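Local structure of uricase (Arthrobacter globiformis, 2YZB) at residues Arg180-Asp185 against Thr217-Leu222; Ala148-Leu153 against Val186-Arg191. The protein catalyses the oxidation of uric acid by oxygen to 5-hydroxyisourate, which is further processed to (S)-allantoin. All blocks are in the same frame, centred on the assembly; numbering follows the deposited sequence.

How the contacts relate
Both contacts use strand 182-192, contact 1 at its start and contact 2 further along, and their centres lie about 18 Å apart. Along the chain their segments alternate: 148-153, then 180-185 running directly into 186-191, and finally 217-222. Contact 2 pairs this strand with its sheet neighbour, strand 143-157, its centre about 3 Å from the centre of the chain. The centre of contact 1 lies about 21 Å from the chain's centre, where the strand's beginning meets the loop joining helices 199-216 and 222-236 beside bound uric acid. One strand thus leads from a substrate pocket, completed by the second subunit, into the antiparallel sheet near the centre of the chain.

Contact 1: Arg180-Asp185 against Thr217-Leu222; sequences RILATD and THSLAL. With URC (uric acid), chain L.
Leu182, at the start of strand 182-192, faces Leu222, the first residue of helix 222-236, with CA atoms 7.8 Å apart and no direct hydrogen bond between the two segments. Strand start and helix start instead flank the urate pocket of the uricase tunnelling fold (T-fold), where Ala221 takes the N-cap position and the backbone of Leu222 turns its N-H to the ligand. Uric acid O11 is gripped twice, by Leu222 N at 2.7 Å in an almost straight bond (170°) and by Arg180 NH2 at 2.9 Å. The helix N-terminus and the guanidinium together would probably draw negative charge onto this oxygen. Arg180 starts with CG between its own N and carbonyl carbon (chi1 68°) and then runs extended, which delivers the guanidinium edge-on to O11. Uric acid is also hydrogen-bonded to Gln223 OE1 of the same chain and to the backbone N of Asp68 of the second subunit, while Ser161 takes the NE of Arg180. With a methionine in place of Arg180, O11 would probably keep Leu222 N but lose its guanidinium donor. Beside these polar groups, Leu182 CD1 packs on Leu222 CG at 4.0 Å, the two side chains crossing at a slant, and Leu182 CD2 packs against Ser219 OG at 3.7 Å; that hydroxyl is hydrogen-bonded to Thr225 OG1 of helix 222-236. One water ties the two segments together: it accepts a bond from Arg180 NH2 at 2.8 Å and is hydrogen-bonded to Ser219 OG at 2.7 Å.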
ATOM      1  N   ARG A 180     -21.654  -9.968 -19.520  1.00 27.23           N
ATOM      2  CA  ARG A 180     -20.833  -9.007 -18.795  1.00 26.98           C
ATOM      3  C   ARG A 180     -19.566  -9.701 -18.306  1.00 26.84           C
ATOM      4  O   ARG A 180     -19.474 -10.926 -18.321  1.00 25.94           O
ATOM      5  CB  ARG A 180     -21.589  -8.455 -17.582  1.00 23.90           C
ATOM      6  CG  ARG A 180     -21.837  -9.502 -16.489  1.00 25.55           C
ATOM      7  CD  ARG A 180     -22.418  -8.912 -15.203  1.00 24.11           C
ATOM      8  NE  ARG A 180     -22.479  -9.924 -14.147  1.00 24.53           N
ATOM      9  CZ  ARG A 180     -22.811  -9.683 -12.883  1.00 27.34           C
ATOM     10  NH1 ARG A 180     -23.124  -8.452 -12.491  1.00 25.13           N
ATOM     11  NH2 ARG A 180     -22.806 -10.673 -11.997  1.00 23.86           N
ATOM     12  N   ILE A 181     -18.587  -8.908 -17.884  1.00 25.53           N
ATOM     13  CA  ILE A 181     -17.359  -9.463 -17.346  1.00 26.12           C
ATOM     14  C   ILE A 181     -17.607  -9.741 -15.865  1.00 26.37           C
ATOM     15  O   ILE A 181     -18.338  -9.005 -15.196  1.00 26.91           O
ATOM     16  CB  ILE A 181     -16.176  -8.469 -17.466  1.00 24.11           C
ATOM     17  CG1 ILE A 181     -15.693  -8.412 -18.918  1.00 25.26           C
ATOM     18  CG2 ILE A 181     -15.024  -8.900 -16.556  1.00 26.99           C
ATOM     19  CD1 ILE A 181     -14.530  -7.460 -19.145  1.00 26.48           C
ATOM     20  N   LEU A 182     -17.031 -10.825 -15.368  1.00 23.55           N
ATOM     21  CA  LEU A 182     -17.154 -11.164 -13.955  1.00 23.26           C
ATOM     22  C   LEU A 182     -15.720 -11.325 -13.475  1.00 22.93           C
ATOM     23  O   LEU A 182     -15.035 -12.266 -13.876  1.00 24.21           O
ATOM     24  CB  LEU A 182     -17.925 -12.479 -13.762  1.00 24.31           C
ATOM     25  CG  LEU A 182     -18.052 -12.930 -12.300  1.00 27.46           C
ATOM     26  CD1 LEU A 182     -18.907 -11.934 -11.527  1.00 28.33           C
ATOM     27  CD2 LEU A 182     -18.665 -14.313 -12.227  1.00 27.26           C
ATOM     28  N   ALA A 183     -15.264 -10.391 -12.642  1.00 21.73           N
ATOM     29  CA  ALA A 183     -13.900 -10.412 -12.116  1.00 22.95           C
ATOM     30  C   ALA A 183     -13.937 -10.309 -10.599  1.00 23.73           C
ATOM     31  O   ALA A 183     -14.704  -9.519 -10.034  1.00 24.04           O
ATOM     32  CB  ALA A 183     -13.096  -9.247 -12.699  1.00 20.59           C
ATOM     33  N   THR A 184     -13.099 -11.100  -9.938  1.00 23.04           N
ATOM     34  CA  THR A 184     -13.058 -11.101  -8.484  1.00 24.02           C
ATOM     35  C   THR A 184     -11.675 -11.495  -7.985  1.00 25.94           C
ATOM     36  O   THR A 184     -10.800 -11.875  -8.772  1.00 27.12           O
ATOM     37  CB  THR A 184     -14.123 -12.094  -7.908  1.00 23.65           C
ATOM     38  OG1 THR A 184     -14.179 -11.976  -6.484  1.00 23.11           O
ATOM     39  CG2 THR A 184     -13.769 -13.527  -8.259  1.00 24.82           C
ATOM     40  N   ASP A 185     -11.470 -11.355  -6.682  1.00 27.83           N
ATOM     41  CA  ASP A 185     -10.217 -11.746  -6.048  1.00 29.81           C
ATOM     42  C   ASP A 185     -10.656 -12.916  -5.201  1.00 29.70           C
ATOM     43  O   ASP A 185     -11.487 -12.760  -4.311  1.00 31.06           O
ATOM     44  CB  ASP A 185      -9.661 -10.650  -5.135  1.00 33.36           C
ATOM     45  CG  ASP A 185      -9.146  -9.455  -5.900  1.00 36.38           C
ATOM     46  OD1 ASP A 185      -8.527  -9.650  -6.964  1.00 37.37           O
ATOM     47  OD2 ASP A 185      -9.346  -8.315  -5.428  1.00 41.66           O
ATOM     48  N   THR A 217     -18.857 -22.493 -14.424  1.00 28.23           N
ATOM     49  CA  THR A 217     -20.230 -22.191 -14.046  1.00 28.55           C
ATOM     50  C   THR A 217     -20.749 -21.000 -14.843  1.00 29.53           C
ATOM     51  O   THR A 217     -20.165 -19.919 -14.787  1.00 29.84           O
ATOM     52  CB  THR A 217     -20.338 -21.814 -12.555  1.00 26.02           C
ATOM     53  OG1 THR A 217     -19.902 -22.910 -11.743  1.00 25.95           O
ATOM     54  CG2 THR A 217     -21.773 -21.458 -12.199  1.00 26.27           C
ATOM     55  N   HIS A 218     -21.825 -21.192 -15.599  1.00 29.21           N
ATOM     56  CA  HIS A 218     -22.403 -20.071 -16.327  1.00 30.58           C
ATOM     57  C   HIS A 218     -23.075 -19.264 -15.221  1.00 29.82           C
ATOM     58  O   HIS A 218     -24.122 -19.656 -14.705  1.00 31.75           O
ATOM     59  CB  HIS A 218     -23.449 -20.528 -17.334  1.00 31.71           C
ATOM     60  CG  HIS A 218     -24.038 -19.399 -18.115  1.00 33.61           C
ATOM     61  ND1 HIS A 218     -23.343 -18.741 -19.107  1.00 34.14           N
ATOM     62  CD2 HIS A 218     -25.226 -18.760 -18.000  1.00 33.43           C
ATOM     63  CE1 HIS A 218     -24.078 -17.747 -19.571  1.00 34.87           C
ATOM     64  NE2 HIS A 218     -25.224 -17.736 -18.916  1.00 35.96           N
ATOM     65  N   SER A 219     -22.466 -18.139 -14.868  1.00 27.68           N
ATOM     66  CA  SER A 219     -22.933 -17.299 -13.772  1.00 27.21           C
ATOM     67  C   SER A 219     -24.167 -16.438 -13.984  1.00 26.76           C
ATOM     68  O   SER A 219     -24.190 -15.578 -14.864  1.00 25.83           O
ATOM     69  CB  SER A 219     -21.786 -16.397 -13.313  1.00 26.84           C
ATOM     70  OG  SER A 219     -22.140 -15.692 -12.141  1.00 28.84           O
ATOM     71  N   LEU A 220     -25.185 -16.661 -13.158  1.00 24.90           N
ATOM     72  CA  LEU A 220     -26.399 -15.864 -13.228  1.00 24.97           C
ATOM     73  C   LEU A 220     -26.305 -14.833 -12.115  1.00 25.35           C
ATOM     74  O   LEU A 220     -27.179 -13.987 -11.965  1.00 25.77           O
ATOM     75  CB  LEU A 220     -27.648 -16.737 -13.045  1.00 26.37           C
ATOM     76  CG  LEU A 220     -27.914 -17.767 -14.149  1.00 28.87           C
ATOM     77  CD1 LEU A 220     -29.252 -18.464 -13.888  1.00 29.15           C
ATOM     78  CD2 LEU A 220     -27.942 -17.072 -15.517  1.00 27.61           C
ATOM     79  N   ALA A 221     -25.222 -14.920 -11.344  1.00 26.37           N
ATOM     80  CA  ALA A 221     -24.948 -14.003 -10.235  1.00 27.47           C
ATOM     81  C   ALA A 221     -23.657 -14.423  -9.531  1.00 28.02           C
ATOM     82  O   ALA A 221     -23.303 -15.605  -9.525  1.00 27.41           O
ATOM     83  CB  ALA A 221     -26.105 -14.013  -9.239  1.00 29.66           C
ATOM     84  N   LEU A 222     -22.958 -13.464  -8.935  1.00 25.51           N
ATOM     85  CA  LEU A 222     -21.720 -13.781  -8.228  1.00 27.65           C
ATOM     86  C   LEU A 222     -22.056 -14.762  -7.104  1.00 26.69           C
ATOM     87  O   LEU A 222     -21.285 -15.678  -6.819  1.00 25.39           O
ATOM     88  CB  LEU A 222     -21.090 -12.521  -7.629  1.00 28.32           C
ATOM     89  CG  LEU A 222     -19.556 -12.431  -7.630  1.00 33.19           C
ATOM     90  CD1 LEU A 222     -19.121 -11.456  -6.562  1.00 30.93           C
ATOM     91  CD2 LEU A 222     -18.924 -13.784  -7.399  1.00 30.66           C
TER
HETATM   92  N1  URC L2301     -24.653  -9.794  -7.523  1.00 33.73           N
HETATM   93  C2  URC L2301     -24.032  -9.854  -8.770  1.00 33.89           C
HETATM   94  C6  URC L2301     -25.191  -8.644  -6.943  1.00 35.21           C
HETATM   95  N3  URC L2301     -23.925  -8.699  -9.507  1.00 35.86           N
HETATM   96  O11 URC L2301     -23.587 -10.886  -9.210  1.00 33.68           O
HETATM   97  C4  URC L2301     -24.412  -7.542  -9.036  1.00 37.70           C
HETATM   98  C5  URC L2301     -25.035  -7.454  -7.803  1.00 36.51           C
HETATM   99  N9  URC L2301     -24.374  -6.357  -9.643  1.00 41.02           N
HETATM  100  O13 URC L2301     -25.716  -8.701  -5.835  1.00 32.05           O
HETATM  101  N7  URC L2301     -25.401  -6.195  -7.621  1.00 41.81           N
HETATM  102  C8  URC L2301     -24.985  -5.567  -8.747  1.00 41.54           C
HETATM  103  O24 URC L2301     -25.153  -4.375  -8.929  1.00 42.27           O
HETATM  104  O   HOH W   1     -22.914 -13.270 -12.954  1.00 26.95           O

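Contact 2: Ala148-Leu153 against Val186-Arg191; sequences AGIEGL and VSARWR
Ala148 and Trp190 are a hydrogen-bonded pair in two antiparallel strands, whose axes run 4.7 Å apart. Their two backbone bonds are followed by a second pair between Ile150 and Ala188, and by Val186 N to Leu153 O at 2.7 Å. Between Ile150 and Leu153 the register slips by one residue, a beta bulge, and Gly152 within it has positive phi (79°). Gly149 has a separate constraint: a CB there would run into Arg189 CG and Ala188 O.

Charge pairing sits on the side of Arg189. Its extended chain carries NH2 to Glu151 OE2, a salt bridge of 2.5 Å in which OE2 is met from above the carboxylate plane, with the two flat groups 31° apart. NH1 adds a weak bond to Ile150 O.

Aromatic and apolar packing lies on the other face. With CG placed between its own N and carbonyl carbon (chi1 52°), the indole of Trp190 lies over the neighbouring strand: Ala148 O sits 3.4 Å above the ring plane, and Gly149 CA makes a CH-pi contact. Trp190 NE1 is satisfied by Tyr192 OH. Ile150 CG2 lies 4.3 Å from Ala188 CB, and Leu153 packs against Val186.

Helix 199-216 covers this face, touching Ile150, Leu153, Ala188 and Trp190, the helix-on-antiparallel-sheet layering of the T-fold.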
ATOM      1  N   ALA A 148      -7.232 -23.370   6.542  1.00 24.74           N
ATOM      2  CA  ALA A 148      -6.284 -23.103   5.465  1.00 25.50           C
ATOM      3  C   ALA A 148      -7.002 -22.165   4.507  1.00 25.03           C
ATOM      4  O   ALA A 148      -8.221 -22.056   4.546  1.00 23.06           O
ATOM      5  CB  ALA A 148      -5.909 -24.396   4.752  1.00 25.29           C
ATOM      6  N   GLY A 149      -6.260 -21.481   3.647  1.00 24.62           N
ATOM      7  CA  GLY A 149      -6.922 -20.575   2.735  1.00 23.92           C
ATOM      8  C   GLY A 149      -6.032 -20.069   1.626  1.00 25.13           C
ATOM      9  O   GLY A 149      -4.858 -20.421   1.534  1.00 24.75           O
ATOM     10  N   ILE A 150      -6.618 -19.243   0.772  1.00 25.87           N
ATOM     11  CA  ILE A 150      -5.908 -18.657  -0.346  1.00 25.51           C
ATOM     12  C   ILE A 150      -6.424 -17.232  -0.484  1.00 26.47           C
ATOM     13  O   ILE A 150      -7.578 -16.942  -0.144  1.00 26.06           O
ATOM     14  CB  ILE A 150      -6.177 -19.452  -1.641  1.00 23.59           C
ATOM     15  CG1 ILE A 150      -5.322 -18.906  -2.787  1.00 26.13           C
ATOM     16  CG2 ILE A 150      -7.653 -19.369  -2.007  1.00 27.01           C
ATOM     17  CD1 ILE A 150      -5.347 -19.788  -4.028  1.00 27.31           C
ATOM     18  N   GLU A 151      -5.563 -16.336  -0.950  1.00 26.17           N
ATOM     19  CA  GLU A 151      -5.960 -14.947  -1.131  1.00 28.04           C
ATOM     20  C   GLU A 151      -5.082 -14.300  -2.183  1.00 27.76           C
ATOM     21  O   GLU A 151      -3.986 -14.785  -2.462  1.00 26.52           O
ATOM     22  CB  GLU A 151      -5.836 -14.179   0.185  1.00 29.83           C
ATOM     23  CG  GLU A 151      -4.424 -14.076   0.721  1.00 36.11           C
ATOM     24  CD  GLU A 151      -4.387 -13.629   2.174  1.00 40.99           C
ATOM     25  OE1 GLU A 151      -3.281 -13.369   2.700  1.00 42.84           O
ATOM     26  OE2 GLU A 151      -5.469 -13.545   2.792  1.00 44.22           O
ATOM     27  N   GLY A 152      -5.575 -13.215  -2.776  1.00 27.53           N
ATOM     28  CA  GLY A 152      -4.795 -12.508  -3.780  1.00 27.48           C
ATOM     29  C   GLY A 152      -4.800 -13.151  -5.148  1.00 28.12           C
ATOM     30  O   GLY A 152      -4.003 -12.790  -6.020  1.00 28.51           O
ATOM     31  N   LEU A 153      -5.692 -14.110  -5.343  1.00 27.00           N
ATOM     32  CA  LEU A 153      -5.804 -14.793  -6.626  1.00 29.19           C
ATOM     33  C   LEU A 153      -6.913 -14.131  -7.444  1.00 29.16           C
ATOM     34  O   LEU A 153      -8.099 -14.444  -7.281  1.00 29.10           O
ATOM     35  CB  LEU A 153      -6.118 -16.276  -6.407  1.00 29.76           C
ATOM     36  CG  LEU A 153      -6.315 -17.117  -7.669  1.00 32.17           C
ATOM     37  CD1 LEU A 153      -5.129 -16.941  -8.620  1.00 32.66           C
ATOM     38  CD2 LEU A 153      -6.480 -18.577  -7.271  1.00 32.63           C
ATOM     39  N   VAL A 186     -10.131 -14.095  -5.491  1.00 29.86           N
ATOM     40  CA  VAL A 186     -10.521 -15.266  -4.736  1.00 30.11           C
ATOM     41  C   VAL A 186      -9.884 -15.280  -3.355  1.00 31.67           C
ATOM     42  O   VAL A 186      -8.669 -15.438  -3.212  1.00 31.91           O
ATOM     43  CB  VAL A 186     -10.155 -16.560  -5.481  1.00 29.97           C
ATOM     44  CG1 VAL A 186     -10.610 -17.767  -4.677  1.00 32.67           C
ATOM     45  CG2 VAL A 186     -10.804 -16.566  -6.852  1.00 30.13           C
ATOM     46  N   SER A 187     -10.720 -15.073  -2.346  1.00 30.57           N
ATOM     47  CA  SER A 187     -10.284 -15.097  -0.966  1.00 30.31           C
ATOM     48  C   SER A 187     -11.210 -16.118  -0.332  1.00 30.60           C
ATOM     49  O   SER A 187     -12.423 -15.898  -0.214  1.00 28.06           O
ATOM     50  CB  SER A 187     -10.459 -13.727  -0.316  1.00 33.94           C
ATOM     51  OG  SER A 187      -9.875 -13.704   0.971  1.00 39.83           O
ATOM     52  N   ALA A 188     -10.636 -17.256   0.039  1.00 27.45           N
ATOM     53  CA  ALA A 188     -11.402 -18.333   0.634  1.00 27.11           C
ATOM     54  C   ALA A 188     -10.631 -18.953   1.784  1.00 26.62           C
ATOM     55  O   ALA A 188      -9.404 -18.953   1.796  1.00 27.05           O
ATOM     56  CB  ALA A 188     -11.699 -19.392  -0.420  1.00 25.92           C
ATOM     57  N   ARG A 189     -11.368 -19.475   2.753  1.00 26.21           N
ATOM     58  CA  ARG A 189     -10.773 -20.121   3.909  1.00 26.39           C
ATOM     59  C   ARG A 189     -11.661 -21.284   4.313  1.00 26.84           C
ATOM     60  O   ARG A 189     -12.884 -21.150   4.388  1.00 27.66           O
ATOM     61  CB  ARG A 189     -10.621 -19.115   5.048  1.00 28.04           C
ATOM     62  CG  ARG A 189      -9.353 -18.293   4.900  1.00 36.15           C
ATOM     63  CD  ARG A 189      -9.422 -16.982   5.638  1.00 40.49           C
ATOM     64  NE  ARG A 189      -8.167 -16.241   5.523  1.00 44.34           N
ATOM     65  CZ  ARG A 189      -7.600 -15.885   4.373  1.00 47.14           C
ATOM     66  NH1 ARG A 189      -8.166 -16.196   3.208  1.00 47.37           N
ATOM     67  NH2 ARG A 189      -6.459 -15.211   4.387  1.00 48.37           N
ATOM     68  N   TRP A 190     -11.039 -22.436   4.544  1.00 25.69           N
ATOM     69  CA  TRP A 190     -11.782 -23.626   4.919  1.00 25.35           C
ATOM     70  C   TRP A 190     -11.272 -24.234   6.215  1.00 23.93           C
ATOM     71  O   TRP A 190     -10.070 -24.247   6.484  1.00 24.59           O
ATOM     72  CB  TRP A 190     -11.732 -24.642   3.774  1.00 24.29           C
ATOM     73  CG  TRP A 190     -10.349 -24.949   3.260  1.00 22.87           C
ATOM     74  CD1 TRP A 190      -9.552 -26.001   3.622  1.00 22.90           C
ATOM     75  CD2 TRP A 190      -9.618 -24.220   2.259  1.00 23.98           C
ATOM     76  NE1 TRP A 190      -8.379 -25.975   2.906  1.00 23.49           N
ATOM     77  CE2 TRP A 190      -8.392 -24.895   2.063  1.00 22.00           C
ATOM     78  CE3 TRP A 190      -9.883 -23.065   1.510  1.00 23.34           C
ATOM     79  CZ2 TRP A 190      -7.428 -24.455   1.144  1.00 24.35           C
ATOM     80  CZ3 TRP A 190      -8.922 -22.625   0.595  1.00 23.17           C
ATOM     81  CH2 TRP A 190      -7.710 -23.323   0.423  1.00 21.27           C
ATOM     82  N   ARG A 191     -12.203 -24.725   7.025  1.00 23.20           N
ATOM     83  CA  ARG A 191     -11.878 -25.330   8.310  1.00 23.70           C
ATOM     84  C   ARG A 191     -11.857 -26.852   8.218  1.00 24.52           C
ATOM     85  O   ARG A 191     -12.830 -27.475   7.783  1.00 23.08           O
ATOM     86  CB  ARG A 191     -12.905 -24.895   9.364  1.00 23.43           C
ATOM     87  CG  ARG A 191     -12.605 -25.372  10.785  1.00 24.61           C
ATOM     88  CD  ARG A 191     -13.592 -24.774  11.798  1.00 25.66           C
ATOM     89  NE  ARG A 191     -14.953 -25.269  11.604  1.00 25.63           N
ATOM     90  CZ  ARG A 191     -15.353 -26.496  11.939  1.00 29.14           C
ATOM     91  NH1 ARG A 191     -14.494 -27.351  12.486  1.00 27.15           N
ATOM     92  NH2 ARG A 191     -16.603 -26.876  11.720  1.00 29.01           N
TER